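Long-range contact in uncharacterized protein Atu1656 (Agrobacterium tumefaciens, PDB 2OJH), which is of unknown function but belongs to the TolB family and folds as a six-bladed beta-propeller: residues 101-112 with 122-133. Sequence-based numbering, arbitrary orientation. Where two conformers were deposited one is given.
Sequences ISDKVEFGKSAI and PRLMTKNLPSYW
Ile112, on strand 111-116, points its side chain at the first strand of the following sheet, 131-136: its CD1 lies 3.5 Å from Trp133 N, and its CG2 meets the edge of the indole at CD1. CG1 sits beside the backbone N (chi1 -66°), which carries CD1 over the 131-133 backbone and leaves CG2 for the tryptophan; Tyr145 of the neighbouring sheet also touches this isoleucine. On the other side of strand 111-112, Ala111 CB rests between Leu124 CD1 and Leu129 CD2, each 3.7 Å away. The second methyls of both leucines continue outward to Phe107, Leu129 CD1 approaching its CB at 3.6 Å. Around this apolar middle the backbone polar groups are met partly by one another and partly by serine and threonine hydroxyls. Ile112 is gripped at both ends, its N giving a nearly straight bond (172°) to Thr126 OG1 and its O accepting from Met125 N at 2.9 Å. Ser110 and Ser131 form a reciprocal pair: Ser131 N reaches Ser110 O, while Ser110 OG donates to Ser131 O at 2.8 Å. Farther along, Ser102 OG accepts from Trp133 N at 2.9 Å, and a water joins Ser110 N to Tyr132 OH. The arrangement illustrates blade-to-blade joining in a beta-propeller: the outermost strand 123-124 closes one four-stranded blade, and the chain then turns through the cis peptide before Pro130 to begin the next at 131-136.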
loop_
_atom_site.group_PDB
_atom_site.type_symbol
_atom_site.label_atom_id
_atom_site.label_comp_id
_atom_site.label_asym_id
_atom_site.label_seq_id
_atom_site.Cartn_x
_atom_site.Cartn_y
_atom_site.Cartn_z
ATOM N N ILE A 101 4.099 -9.965 -3.754
ATOM C CA ILE A 101 5.098 -9.540 -2.745
ATOM C C ILE A 101 6.249 -8.856 -3.448
ATOM O O ILE A 101 6.423 -9.013 -4.665
ATOM C CB ILE A 101 5.644 -10.742 -1.929
ATOM C CG1 ILE A 101 6.290 -11.761 -2.869
ATOM C CG2 ILE A 101 4.502 -11.436 -1.127
ATOM C CD1 ILE A 101 6.902 -13.031 -2.152
ATOM N N SER A 102 7.041 -8.097 -2.699
ATOM C CA SER A 102 8.199 -7.443 -3.232
ATOM C C SER A 102 9.368 -7.910 -2.350
ATOM O O SER A 102 9.409 -7.601 -1.159
ATOM C CB SER A 102 8.023 -5.926 -3.136
ATOM O OG SER A 102 6.853 -5.512 -3.831
ATOM N N ASP A 103 10.287 -8.674 -2.925
ATOM C CA ASP A 103 11.311 -9.362 -2.146
ATOM C C ASP A 103 12.731 -9.144 -2.713
ATOM O O ASP A 103 12.906 -8.922 -3.918
ATOM C CB ASP A 103 10.982 -10.850 -2.107
ATOM C CG ASP A 103 12.055 -11.652 -1.424
ATOM O OD1 ASP A 103 12.028 -11.711 -0.171
ATOM O OD2 ASP A 103 12.924 -12.223 -2.129
ATOM N N LYS A 104 13.745 -9.227 -1.848
ATOM C CA LYS A 104 15.105 -8.983 -2.306
ATOM C C LYS A 104 16.109 -10.125 -2.137
ATOM O O LYS A 104 17.304 -9.899 -2.251
ATOM C CB LYS A 104 15.657 -7.669 -1.737
ATOM C CG LYS A 104 15.867 -7.638 -0.265
ATOM C CD LYS A 104 16.121 -6.179 0.222
ATOM C CE LYS A 104 17.615 -5.878 0.340
ATOM N NZ LYS A 104 17.859 -4.608 1.122
ATOM N N VAL A 105 15.636 -11.345 -1.911
ATOM C CA VAL A 105 16.550 -12.501 -1.820
ATOM C C VAL A 105 17.337 -12.716 -3.112
ATOM O O VAL A 105 18.564 -12.850 -3.087
ATOM C CB VAL A 105 15.801 -13.808 -1.398
ATOM C CG1 VAL A 105 16.630 -15.056 -1.683
ATOM C CG2 VAL A 105 15.433 -13.743 0.061
ATOM N N GLU A 106 16.634 -12.737 -4.239
ATOM C CA GLU A 106 17.241 -13.150 -5.511
ATOM C C GLU A 106 18.259 -12.197 -6.102
ATOM O O GLU A 106 19.270 -12.646 -6.639
ATOM C CB GLU A 106 16.167 -13.471 -6.542
ATOM C CG GLU A 106 15.603 -14.861 -6.371
ATOM C CD GLU A 106 14.845 -15.351 -7.592
ATOM O OE1 GLU A 106 13.941 -14.640 -8.081
ATOM O OE2 GLU A 106 15.131 -16.482 -8.040
ATOM N N PHE A 107 18.010 -10.895 -5.984
ATOM C CA PHE A 107 18.813 -9.896 -6.681
ATOM C C PHE A 107 19.357 -8.787 -5.792
ATOM O O PHE A 107 20.051 -7.894 -6.284
ATOM C CB PHE A 107 18.010 -9.302 -7.842
ATOM C CG PHE A 107 17.437 -10.349 -8.771
ATOM C CD1 PHE A 107 18.259 -11.019 -9.674
ATOM C CD2 PHE A 107 16.089 -10.682 -8.718
ATOM C CE1 PHE A 107 17.747 -11.990 -10.510
ATOM C CE2 PHE A 107 15.565 -11.660 -9.569
ATOM C CZ PHE A 107 16.397 -12.298 -10.457
ATOM N N GLY A 108 19.073 -8.849 -4.493
ATOM C CA GLY A 108 19.631 -7.883 -3.540
ATOM C C GLY A 108 18.891 -6.569 -3.584
ATOM O O GLY A 108 19.276 -5.602 -2.924
ATOM N N LYS A 109 17.828 -6.526 -4.376
ATOM C CA LYS A 109 16.967 -5.349 -4.466
ATOM C C LYS A 109 15.555 -5.770 -4.802
ATOM O O LYS A 109 15.346 -6.868 -5.302
ATOM C CB LYS A 109 17.482 -4.308 -5.449
ATOM C CG LYS A 109 17.739 -4.762 -6.842
ATOM C CD LYS A 109 18.705 -3.773 -7.483
ATOM C CE LYS A 109 19.430 -4.418 -8.631
ATOM N NZ LYS A 109 20.426 -3.502 -9.268
ATOM N N SER A 110 14.594 -4.899 -4.503
ATOM C CA SER A 110 13.187 -5.302 -4.573
ATOM C C SER A 110 12.763 -5.790 -5.951
ATOM O O SER A 110 12.942 -5.072 -6.941
ATOM C CB SER A 110 12.290 -4.138 -4.165
ATOM O OG SER A 110 10.936 -4.569 -4.112
ATOM N N ALA A 111 12.192 -6.997 -5.990
ATOM C CA ALA A 111 11.604 -7.582 -7.190
ATOM C C ALA A 111 10.215 -8.108 -6.842
ATOM O O ALA A 111 9.991 -8.644 -5.740
ATOM C CB ALA A 111 12.480 -8.757 -7.700
ATOM N N ILE A 112 9.285 -7.966 -7.784
ATOM C CA ILE A 112 7.880 -8.284 -7.553
ATOM C C ILE A 112 7.638 -9.755 -7.926
ATOM O O ILE A 112 8.141 -10.239 -8.944
ATOM C CB ILE A 112 6.953 -7.299 -8.334
ATOM C CG1 ILE A 112 7.093 -5.871 -7.756
ATOM C CG2 ILE A 112 5.514 -7.723 -8.230
ATOM C CD1 ILE A 112 6.349 -4.816 -8.616
ATOM N N PRO A 122 7.207 -18.350 -5.142
ATOM C CA PRO A 122 6.992 -17.102 -5.859
ATOM C C PRO A 122 7.353 -17.142 -7.340
ATOM O O PRO A 122 8.371 -17.724 -7.717
ATOM C CB PRO A 122 7.938 -16.117 -5.145
ATOM C CG PRO A 122 8.250 -16.735 -3.825
ATOM C CD PRO A 122 8.248 -18.214 -4.099
ATOM N N ARG A 123 6.521 -16.525 -8.160
ATOM C CA ARG A 123 6.760 -16.410 -9.586
ATOM C C ARG A 123 7.216 -14.984 -9.905
ATOM O O ARG A 123 6.471 -14.059 -9.678
ATOM C CB ARG A 123 5.463 -16.737 -10.338
ATOM C CG ARG A 123 4.999 -18.203 -10.253
ATOM C CD ARG A 123 3.459 -18.355 -10.439
ATOM N NE ARG A 123 2.903 -17.313 -11.319
ATOM C CZ ARG A 123 1.704 -16.740 -11.181
ATOM N NH1 ARG A 123 0.886 -17.076 -10.191
ATOM N NH2 ARG A 123 1.323 -15.804 -12.042
ATOM N N LEU A 124 8.437 -14.818 -10.434
ATOM C CA LEU A 124 8.995 -13.466 -10.723
ATOM C C LEU A 124 8.206 -12.750 -11.809
ATOM O O LEU A 124 7.976 -13.320 -12.904
ATOM C CB LEU A 124 10.500 -13.525 -11.139
ATOM C CG LEU A 124 11.197 -12.188 -11.431
ATOM C CD1 LEU A 124 11.299 -11.282 -10.191
ATOM C CD2 LEU A 124 12.570 -12.440 -12.048
HETATM N N MSE A 125 7.822 -11.508 -11.512
HETATM C CA MSE A 125 7.096 -10.687 -12.454
HETATM C C MSE A 125 7.996 -9.657 -13.118
HETATM O O MSE A 125 7.892 -9.429 -14.322
HETATM C CB MSE A 125 5.943 -9.939 -11.773
HETATM C CG MSE A 125 4.771 -10.732 -11.291
HETATM SE SE MSE A 125 4.001 -11.875 -12.678
HETATM C CE MSE A 125 4.605 -13.620 -12.179
ATOM N N THR A 126 8.863 -9.008 -12.341
ATOM C CA THR A 126 9.631 -7.899 -12.872
ATOM C C THR A 126 11.118 -8.189 -13.086
ATOM O O THR A 126 11.848 -8.496 -12.136
ATOM C CB THR A 126 9.549 -6.719 -11.941
ATOM O OG1 THR A 126 9.959 -7.131 -10.630
ATOM C CG2 THR A 126 8.132 -6.198 -11.897
ATOM N N LYS A 127 11.559 -8.064 -14.337
ATOM C CA LYS A 127 12.953 -8.261 -14.679
ATOM C C LYS A 127 13.768 -6.989 -14.515
ATOM O O LYS A 127 14.985 -7.058 -14.514
ATOM C CB LYS A 127 13.080 -8.801 -16.103
ATOM C CG LYS A 127 12.531 -10.227 -16.242
ATOM C CD LYS A 127 12.462 -10.632 -17.682
ATOM C CE LYS A 127 11.728 -11.963 -17.823
ATOM N NZ LYS A 127 11.701 -12.305 -19.255
ATOM N N ASN A 128 13.094 -5.846 -14.384
ATOM C CA ASN A 128 13.745 -4.532 -14.266
ATOM C C ASN A 128 13.565 -4.025 -12.850
ATOM O O ASN A 128 12.424 -3.925 -12.371
ATOM C CB ASN A 128 13.141 -3.556 -15.266
ATOM C CG ASN A 128 13.317 -4.014 -16.730
ATOM O OD1 ASN A 128 14.360 -4.541 -17.111
ATOM N ND2 ASN A 128 12.286 -3.804 -17.542
ATOM N N LEU A 129 14.686 -3.742 -12.175
ATOM C CA LEU A 129 14.708 -3.553 -10.718
ATOM C C LEU A 129 15.337 -2.229 -10.326
ATOM O O LEU A 129 16.062 -1.627 -11.125
ATOM C CB LEU A 129 15.469 -4.710 -10.041
ATOM C CG LEU A 129 15.058 -6.104 -10.496
ATOM C CD1 LEU A 129 15.851 -7.198 -9.793
ATOM C CD2 LEU A 129 13.550 -6.340 -10.264
ATOM N N PRO A 130 15.031 -1.745 -9.106
ATOM C CA PRO A 130 14.039 -2.331 -8.221
ATOM C C PRO A 130 12.598 -1.932 -8.583
ATOM O O PRO A 130 12.356 -0.842 -9.137
ATOM C CB PRO A 130 14.394 -1.743 -6.856
ATOM C CG PRO A 130 15.023 -0.453 -7.147
ATOM C CD PRO A 130 15.664 -0.549 -8.506
ATOM N N SER A 131 11.664 -2.816 -8.254
ATOM C CA SER A 131 10.235 -2.573 -8.443
ATOM C C SER A 131 9.431 -2.897 -7.166
ATOM O O SER A 131 9.669 -3.920 -6.511
ATOM C CB SER A 131 9.723 -3.382 -9.624
ATOM O OG SER A 131 10.438 -3.062 -10.809
ATOM N N TYR A 132 8.502 -1.999 -6.801
ATOM C CA TYR A 132 7.772 -2.081 -5.521
ATOM C C TYR A 132 6.264 -2.237 -5.772
ATOM O O TYR A 132 5.621 -1.326 -6.265
ATOM C CB TYR A 132 8.058 -0.836 -4.681
ATOM C CG TYR A 132 9.537 -0.643 -4.446
ATOM C CD1 TYR A 132 10.177 -1.243 -3.345
ATOM C CD2 TYR A 132 10.308 0.120 -5.327
ATOM C CE1 TYR A 132 11.544 -1.057 -3.118
ATOM C CE2 TYR A 132 11.659 0.269 -5.131
ATOM C CZ TYR A 132 12.268 -0.317 -4.018
ATOM O OH TYR A 132 13.618 -0.133 -3.825
ATOM N N TRP A 133 5.716 -3.409 -5.470
ATOM C CA TRP A 133 4.302 -3.699 -5.749
ATOM C C TRP A 133 3.337 -2.793 -4.941
ATOM O O TRP A 133 3.498 -2.642 -3.719
ATOM C CB TRP A 133 4.008 -5.158 -5.464
ATOM C CG TRP A 133 2.651 -5.518 -6.009
ATOM C CD1 TRP A 133 2.375 -6.079 -7.221
ATOM C CD2 TRP A 133 1.380 -5.256 -5.385
ATOM N NE1 TRP A 133 1.008 -6.235 -7.369
ATOM C CE2 TRP A 133 0.383 -5.730 -6.253
ATOM C CE3 TRP A 133 0.995 -4.736 -4.155
ATOM C CZ2 TRP A 133 -0.975 -5.634 -5.943
ATOM C CZ3 TRP A 133 -0.363 -4.618 -3.860
ATOM C CH2 TRP A 133 -1.323 -5.075 -4.743
HETATM O O HOH W 1 15.159 -2.485 -2.888
#